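Local coordinates for vacuolar protein sorting protein 36 (PDB 2CAY), which probably helps bring the ESCRT-II complex to endosomal membranes through a lipid-binding PH-type GLUE domain, in the sorting of cargo into multivesicular bodies, at residues I55-S59 and Q60-Y64; R130-E133 and N134-E138. One frame throughout, in Å; residues are numbered along the deposited sequence.

Interaction 1 (I55-S59 and Q60-Y64); sequences IFLTS and QRIIY
Phe56 and Ile63 form the antiparallel hydrogen-bonded pair at the middle of a tight beta hairpin, strands 53-58 and 61-66, within one sheet of the PH-type fold. Their backbones exchange two hydrogen bonds, Phe56 N to Ile63 O and Ile63 N to Phe56 O, each 2.8 Å. Nearer the turn, Thr58 N gives an almost straight bond (173°) to Arg61 O.

Thr58 also holds the turn with its side chain. With chi1 at 77°, Thr58 OG1 sits between its own N and carbonyl carbon and accepts two backbone bonds, from Gln60 N at 3.0 Å and from Arg61 N at 2.9 Å, the latter more bent; Glu29 OE2 is a further hydrogen-bond partner. A valine here would probably leave both turn amides without this acceptor and let the loop shift. Glu29 also pairs in a salt bridge with Arg61, whose guanidinium has Ile63 CD1 above one face, off toward its rim.

Apolar contacts differ by face. On the side of Ile55, Leu57 and Ile62, which looks toward Phe124 of helix 122-137, Ile55 CG1 lies anti to the backbone N (chi1 -160°), and this brings Ile55 CD1 across the strands to Ile62 CG2 at 3.7 Å. On the other face, where Phe56 packs on Pro23, Thr58 CG2 meets Ile63 CD1 at 3.9 Å.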
ATOM      1  N   ILE A  55     -15.000 -18.010   7.533  1.00 15.54           N
ATOM      2  CA  ILE A  55     -13.865 -18.444   6.760  1.00 15.70           C
ATOM      3  C   ILE A  55     -13.062 -19.412   7.628  1.00 15.76           C
ATOM      4  O   ILE A  55     -12.834 -19.136   8.814  1.00 15.97           O
ATOM      5  CB  ILE A  55     -13.033 -17.211   6.197  1.00 16.27           C
ATOM      6  CG1 ILE A  55     -12.150 -17.615   5.012  1.00 16.37           C
ATOM      7  CG2 ILE A  55     -12.207 -16.529   7.289  1.00 15.64           C
ATOM      8  CD1 ILE A  55     -12.935 -17.790   3.687  1.00 21.21           C
ATOM      9  N   PHE A  56     -12.702 -20.565   7.060  1.00 15.69           N
ATOM     10  CA  PHE A  56     -11.932 -21.601   7.771  1.00 15.96           C
ATOM     11  C   PHE A  56     -10.608 -21.783   7.064  1.00 14.63           C
ATOM     12  O   PHE A  56     -10.572 -21.934   5.827  1.00 15.39           O
ATOM     13  CB  PHE A  56     -12.621 -22.986   7.711  1.00 17.40           C
ATOM     14  CG  PHE A  56     -13.862 -23.119   8.532  1.00 18.74           C
ATOM     15  CD1 PHE A  56     -15.007 -22.382   8.232  1.00 22.26           C
ATOM     16  CD2 PHE A  56     -13.907 -24.019   9.586  1.00 23.19           C
ATOM     17  CE1 PHE A  56     -16.191 -22.529   8.999  1.00 24.24           C
ATOM     18  CE2 PHE A  56     -15.081 -24.173  10.358  1.00 24.35           C
ATOM     19  CZ  PHE A  56     -16.216 -23.433  10.057  1.00 22.41           C
ATOM     20  N   LEU A  57      -9.530 -21.822   7.826  1.00 13.20           N
ATOM     21  CA  LEU A  57      -8.257 -22.245   7.310  1.00 12.32           C
ATOM     22  C   LEU A  57      -8.015 -23.670   7.798  1.00 13.48           C
ATOM     23  O   LEU A  57      -8.113 -23.951   9.019  1.00 12.34           O
ATOM     24  CB  LEU A  57      -7.120 -21.328   7.809  1.00 11.76           C
ATOM     25  CG  LEU A  57      -5.695 -21.802   7.437  1.00 10.33           C
ATOM     26  CD1 LEU A  57      -5.443 -21.485   5.943  1.00  9.74           C
ATOM     27  CD2 LEU A  57      -4.697 -21.009   8.305  1.00  9.24           C
ATOM     28  N   THR A  58      -7.674 -24.554   6.864  1.00 12.69           N
ATOM     29  CA  THR A  58      -7.248 -25.895   7.224  1.00 15.12           C
ATOM     30  C   THR A  58      -5.824 -26.073   6.762  1.00 15.19           C
ATOM     31  O   THR A  58      -5.245 -25.216   6.058  1.00 14.97           O
ATOM     32  CB  THR A  58      -8.150 -27.031   6.609  1.00 15.30           C
ATOM     33  OG1 THR A  58      -7.820 -27.203   5.231  1.00 16.73           O
ATOM     34  CG2 THR A  58      -9.656 -26.774   6.765  1.00 16.83           C
ATOM     35  N   SER A  59      -5.250 -27.205   7.155  1.00 15.80           N
ATOM     36  CA  SER A  59      -3.978 -27.660   6.676  1.00 17.29           C
ATOM     37  C   SER A  59      -3.870 -27.734   5.123  1.00 17.77           C
ATOM     38  O   SER A  59      -2.778 -27.705   4.600  1.00 19.79           O
ATOM     39  CB  SER A  59      -3.659 -29.065   7.286  1.00 17.53           C
ATOM     40  OG  SER A  59      -4.779 -29.956   7.239  1.00 20.61           O
ATOM     41  N   GLN A  60      -4.991 -27.818   4.415  1.00 16.90           N
ATOM     42  CA  GLN A  60      -4.979 -28.001   2.967  1.00 17.50           C
ATOM     43  C   GLN A  60      -5.678 -26.903   2.197  1.00 15.18           C
ATOM     44  O   GLN A  60      -5.410 -26.737   1.016  1.00 15.08           O
ATOM     45  CB  GLN A  60      -5.704 -29.309   2.603  1.00 16.99           C
ATOM     46  CG  GLN A  60      -5.052 -30.561   3.204  1.00 20.52           C
ATOM     47  CD  GLN A  60      -5.784 -31.823   2.796  1.00 21.29           C
ATOM     48  OE1 GLN A  60      -6.500 -31.834   1.805  1.00 25.93           O
ATOM     49  NE2 GLN A  60      -5.604 -32.894   3.568  1.00 25.05           N
ATOM     50  N   ARG A  61      -6.633 -26.228   2.829  1.00 13.81           N
ATOM     51  CA  ARG A  61      -7.596 -25.371   2.094  1.00 13.84           C
ATOM     52  C   ARG A  61      -7.950 -24.091   2.841  1.00 13.09           C
ATOM     53  O   ARG A  61      -7.817 -24.022   4.063  1.00 13.17           O
ATOM     54  CB  ARG A  61      -8.906 -26.131   1.812  1.00 13.33           C
ATOM     55  CG  ARG A  61      -8.732 -27.300   0.804  1.00 15.50           C
ATOM     56  CD  ARG A  61     -10.076 -27.875   0.368  1.00 15.53           C
ATOM     57  NE  ARG A  61     -10.701 -28.659   1.431  1.00 17.78           N
ATOM     58  CZ  ARG A  61     -11.925 -29.183   1.339  1.00 21.56           C
ATOM     59  NH1 ARG A  61     -12.665 -28.992   0.249  1.00 18.99           N
ATOM     60  NH2 ARG A  61     -12.421 -29.896   2.348  1.00 21.73           N
ATOM     61  N   ILE A  62      -8.469 -23.113   2.100  1.00 12.38           N
ATOM     62  CA  ILE A  62      -9.268 -22.041   2.670  1.00 12.79           C
ATOM     63  C   ILE A  62     -10.704 -22.315   2.260  1.00 13.32           C
ATOM     64  O   ILE A  62     -10.991 -22.558   1.072  1.00 13.45           O
ATOM     65  CB  ILE A  62      -8.812 -20.631   2.153  1.00 12.48           C
ATOM     66  CG1 ILE A  62      -7.431 -20.276   2.722  1.00 13.16           C
ATOM     67  CG2 ILE A  62      -9.867 -19.573   2.518  1.00 14.10           C
ATOM     68  CD1 ILE A  62      -6.583 -19.247   1.828  1.00 13.93           C
ATOM     69  N   ILE A  63     -11.610 -22.274   3.224  1.00 13.08           N
ATOM     70  CA  ILE A  63     -12.989 -22.643   2.990  1.00 13.37           C
ATOM     71  C   ILE A  63     -13.931 -21.546   3.400  1.00 13.09           C
ATOM     72  O   ILE A  63     -13.869 -21.044   4.509  1.00 13.32           O
ATOM     73  CB  ILE A  63     -13.345 -23.941   3.750  1.00 13.34           C
ATOM     74  CG1 ILE A  63     -12.515 -25.139   3.219  1.00 14.65           C
ATOM     75  CG2 ILE A  63     -14.894 -24.202   3.703  1.00 12.94           C
ATOM     76  CD1 ILE A  63     -12.577 -26.366   4.154  1.00 15.05           C
ATOM     77  N   TYR A  64     -14.813 -21.157   2.493  1.00 12.04           N
ATOM     78  CA  TYR A  64     -15.854 -20.178   2.799  1.00 12.81           C
ATOM     79  C   TYR A  64     -17.179 -20.888   3.051  1.00 14.37           C
ATOM     80  O   TYR A  64     -17.669 -21.596   2.155  1.00 13.51           O
ATOM     81  CB  TYR A  64     -15.972 -19.166   1.646  1.00 12.95           C
ATOM     82  CG  TYR A  64     -17.188 -18.272   1.717  1.00 13.66           C
ATOM     83  CD1 TYR A  64     -17.145 -17.027   2.388  1.00 14.38           C
ATOM     84  CD2 TYR A  64     -18.395 -18.671   1.132  1.00 16.00           C
ATOM     85  CE1 TYR A  64     -18.274 -16.227   2.469  1.00 15.94           C
ATOM     86  CE2 TYR A  64     -19.528 -17.873   1.211  1.00 15.21           C
ATOM     87  CZ  TYR A  64     -19.451 -16.658   1.878  1.00 15.75           C
ATOM     88  OH  TYR A  64     -20.569 -15.880   1.950  1.00 15.10           O
TER
HETATM   89  O   HOH W   1      -3.489 -32.191   5.930  1.00 34.44           O

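Interaction 2 (R130-E133 and N134-E138)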
ATOM      1  N   ARG A 130       1.452 -18.830   7.339  1.00 13.90           N
ATOM      2  CA  ARG A 130       2.215 -19.952   7.882  1.00 16.05           C
ATOM      3  C   ARG A 130       1.838 -21.264   7.195  1.00 15.01           C
ATOM      4  O   ARG A 130       2.732 -22.029   6.861  1.00 14.97           O
ATOM      5  CB  ARG A 130       2.029 -20.067   9.401  1.00 15.33           C
ATOM      6  CG  ARG A 130       2.886 -21.155  10.067  1.00 18.84           C
ATOM      7  CD  ARG A 130       2.879 -21.052  11.599  1.00 21.10           C
ATOM      8  NE  ARG A 130       3.672 -19.896  12.017  1.00 32.49           N
ATOM      9  CZ  ARG A 130       4.822 -19.946  12.685  1.00 35.47           C
ATOM     10  NH1 ARG A 130       5.330 -21.107  13.106  1.00 37.44           N
ATOM     11  NH2 ARG A 130       5.451 -18.811  12.960  1.00 37.55           N
ATOM     12  N   ALA A 131       0.536 -21.488   6.982  1.00 13.93           N
ATOM     13  CA  ALA A 131       0.002 -22.712   6.376  1.00 14.39           C
ATOM     14  C   ALA A 131       0.466 -22.799   4.913  1.00 15.06           C
ATOM     15  O   ALA A 131       0.956 -23.857   4.470  1.00 14.40           O
ATOM     16  CB  ALA A 131      -1.519 -22.756   6.487  1.00 14.26           C
ATOM     17  N   LEU A 132       0.390 -21.666   4.195  1.00 14.61           N
ATOM     18  CA  LEU A 132       0.972 -21.576   2.856  1.00 15.57           C
ATOM     19  C   LEU A 132       2.475 -21.868   2.835  1.00 16.55           C
ATOM     20  O   LEU A 132       2.948 -22.696   2.045  1.00 16.81           O
ATOM     21  CB  LEU A 132       0.686 -20.194   2.206  1.00 14.72           C
ATOM     22  CG  LEU A 132       1.248 -20.052   0.784  1.00 16.88           C
ATOM     23  CD1 LEU A 132       0.733 -21.165  -0.145  1.00 17.04           C
ATOM     24  CD2 LEU A 132       0.915 -18.685   0.228  1.00 15.13           C
ATOM     25  N   GLU A 133       3.247 -21.189   3.676  1.00 17.62           N
ATOM     26  CA  GLU A 133       4.678 -21.444   3.719  1.00 20.12           C
ATOM     27  C   GLU A 133       5.036 -22.939   3.978  1.00 20.79           C
ATOM     28  O   GLU A 133       5.981 -23.453   3.351  1.00 21.01           O
ATOM     29  CB  GLU A 133       5.397 -20.497   4.698  1.00 20.79           C
ATOM     30  CG  GLU A 133       6.944 -20.509   4.548  1.00 25.27           C
ATOM     31  CD  GLU A 133       7.481 -19.686   3.354  1.00 28.94           C
ATOM     32  OE1 GLU A 133       6.720 -19.290   2.429  1.00 28.40           O
ATOM     33  OE2 GLU A 133       8.703 -19.439   3.343  1.00 29.17           O
ATOM     34  N   ASN A 134       4.267 -23.644   4.826  1.00 20.63           N
ATOM     35  CA  ASN A 134       4.519 -25.072   5.084  1.00 22.10           C
ATOM     36  C   ASN A 134       4.390 -25.879   3.785  1.00 23.19           C
ATOM     37  O   ASN A 134       5.133 -26.833   3.560  1.00 23.30           O
ATOM     38  CB  ASN A 134       3.543 -25.675   6.121  1.00 21.97           C
ATOM     39  CG  ASN A 134       3.769 -25.151   7.547  1.00 24.52           C
ATOM     40  OD1 ASN A 134       4.816 -24.592   7.863  1.00 27.42           O
ATOM     41  ND2 ASN A 134       2.766 -25.308   8.395  1.00 25.33           N
ATOM     42  N   ILE A 135       3.405 -25.530   2.967  1.00 23.23           N
ATOM     43  CA  ILE A 135       3.201 -26.235   1.700  1.00 24.89           C
ATOM     44  C   ILE A 135       4.309 -25.884   0.701  1.00 25.51           C
ATOM     45  O   ILE A 135       4.871 -26.784   0.071  1.00 25.97           O
ATOM     46  CB  ILE A 135       1.826 -25.957   1.144  1.00 24.23           C
ATOM     47  CG1 ILE A 135       0.809 -26.704   2.003  1.00 26.86           C
ATOM     48  CG2 ILE A 135       1.739 -26.365  -0.334  1.00 25.45           C
ATOM     49  CD1 ILE A 135      -0.492 -26.067   2.036  1.00 25.80           C
ATOM     50  N   LEU A 136       4.641 -24.595   0.583  1.00 25.27           N
ATOM     51  CA  LEU A 136       5.647 -24.143  -0.386  1.00 26.61           C
ATOM     52  C   LEU A 136       7.016 -24.734  -0.153  1.00 28.30           C
ATOM     53  O   LEU A 136       7.678 -25.139  -1.111  1.00 27.69           O
ATOM     54  CB  LEU A 136       5.743 -22.604  -0.460  1.00 25.47           C
ATOM     55  CG  LEU A 136       4.550 -21.918  -1.142  1.00 24.35           C
ATOM     56  CD1 LEU A 136       4.675 -20.371  -1.077  1.00 22.91           C
ATOM     57  CD2 LEU A 136       4.384 -22.384  -2.596  1.00 23.25           C
ATOM     58  N   THR A 137       7.440 -24.782   1.113  1.00 30.17           N
ATOM     59  CA  THR A 137       8.793 -25.225   1.465  1.00 32.39           C
ATOM     60  C   THR A 137       8.857 -26.751   1.544  1.00 34.87           C
ATOM     61  O   THR A 137       9.946 -27.337   1.532  1.00 35.43           O
ATOM     62  CB  THR A 137       9.275 -24.597   2.771  1.00 32.64           C
ATOM     63  OG1 THR A 137       8.346 -24.919   3.807  1.00 30.02           O
ATOM     64  CG2 THR A 137       9.403 -23.063   2.630  1.00 32.42           C
ATOM     65  N   GLU A 138       7.673 -27.341   1.714  1.00 36.68           N
ATOM     66  CA  GLU A 138       7.224 -28.662   1.208  1.00 39.21           C
ATOM     67  C   GLU A 138       6.823 -29.727   2.210  1.00 39.46           C
ATOM     68  O   GLU A 138       5.784 -30.370   2.013  1.00 40.89           O
ATOM     69  CB  GLU A 138       7.980 -29.236  -0.031  1.00 39.76           C
ATOM     70  CG  GLU A 138       9.465 -29.541   0.074  1.00 43.45           C
ATOM     71  CD  GLU A 138       9.784 -30.820   0.828  1.00 48.80           C
ATOM     72  OE1 GLU A 138      10.888 -31.381   0.604  1.00 51.03           O
ATOM     73  OE2 GLU A 138       8.953 -31.268   1.647  1.00 50.47           O
TER
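The last turns of the C-terminal helix 122-137, the helix that follows the strands of the PH-type fold, bring Leu132 against Leu136 and Glu133 against Thr137, one turn apart in each case. The backbone ladder is alpha-helical. Leu136 N bonds to Leu132 O at 2.9 Å, while Asn134 N reaches Arg130 O at 3.0 Å; the step from Ile135 N to Ala131 O is weak, at 3.3 Å.

The apolar side faces the domain. Leu132 CG lies 3.9 Å from Leu136 CD1, the two side chains meeting at a slant, and Leu132 continues onto Leu82 and Val85 of strand 82-88. Ile135 lays CD1 beside Ala131 O at 3.6 Å, and both Ala131 and Ile135 rest on Leu79.

Glu133 occupies a more polar side. Its chain, bent at chi2 (78°), crosses Thr137 at about a right angle, placing Glu133 OE2 3.8 Å from Thr137 CG2. The carboxylate itself is engaged by the second subunit: OE2 is hydrogen-bonded to Ser107 OG of that neighbour and OE1 to its Ser108 N, so this helix end takes part in a contact between copies of the domain.

At its backbone, Glu133 offers one carbonyl oxygen to two donors of the same threonine. Thr137 N comes to Glu133 O at 3.0 Å from one side of the carbonyl plane. From the opposite side comes the hydroxyl, turned back along the helix by a chi1 of 57°: Thr137 OG1 donates to Glu133 O at 2.8 Å, tilted 30° from the plane.

In the fold
Interaction 1 is a buried beta hairpin, its centre about 7 Å from that of the chain, whereas interaction 2 is the partly buried end of the C-terminal helix, its centre about 16 Å away. Their chemistry follows their place: the hairpin joins neighbouring strands of one sheet and buries apolar side chains on both faces, while the helix sets Ala131, Leu132 and Ile135 against its own domain and turns Glu133, Leu136 and Thr137 to a second subunit, Leu136 also touching Lys103 of its own chain. They hold different elements but adjoin. Leu57 CD2 packs on Ala131 CB at 4.1 Å, and Ser59 O lies 3.8 Å from Ile135 CD1, placing the last turns of the helix beside the turn end of the hairpin.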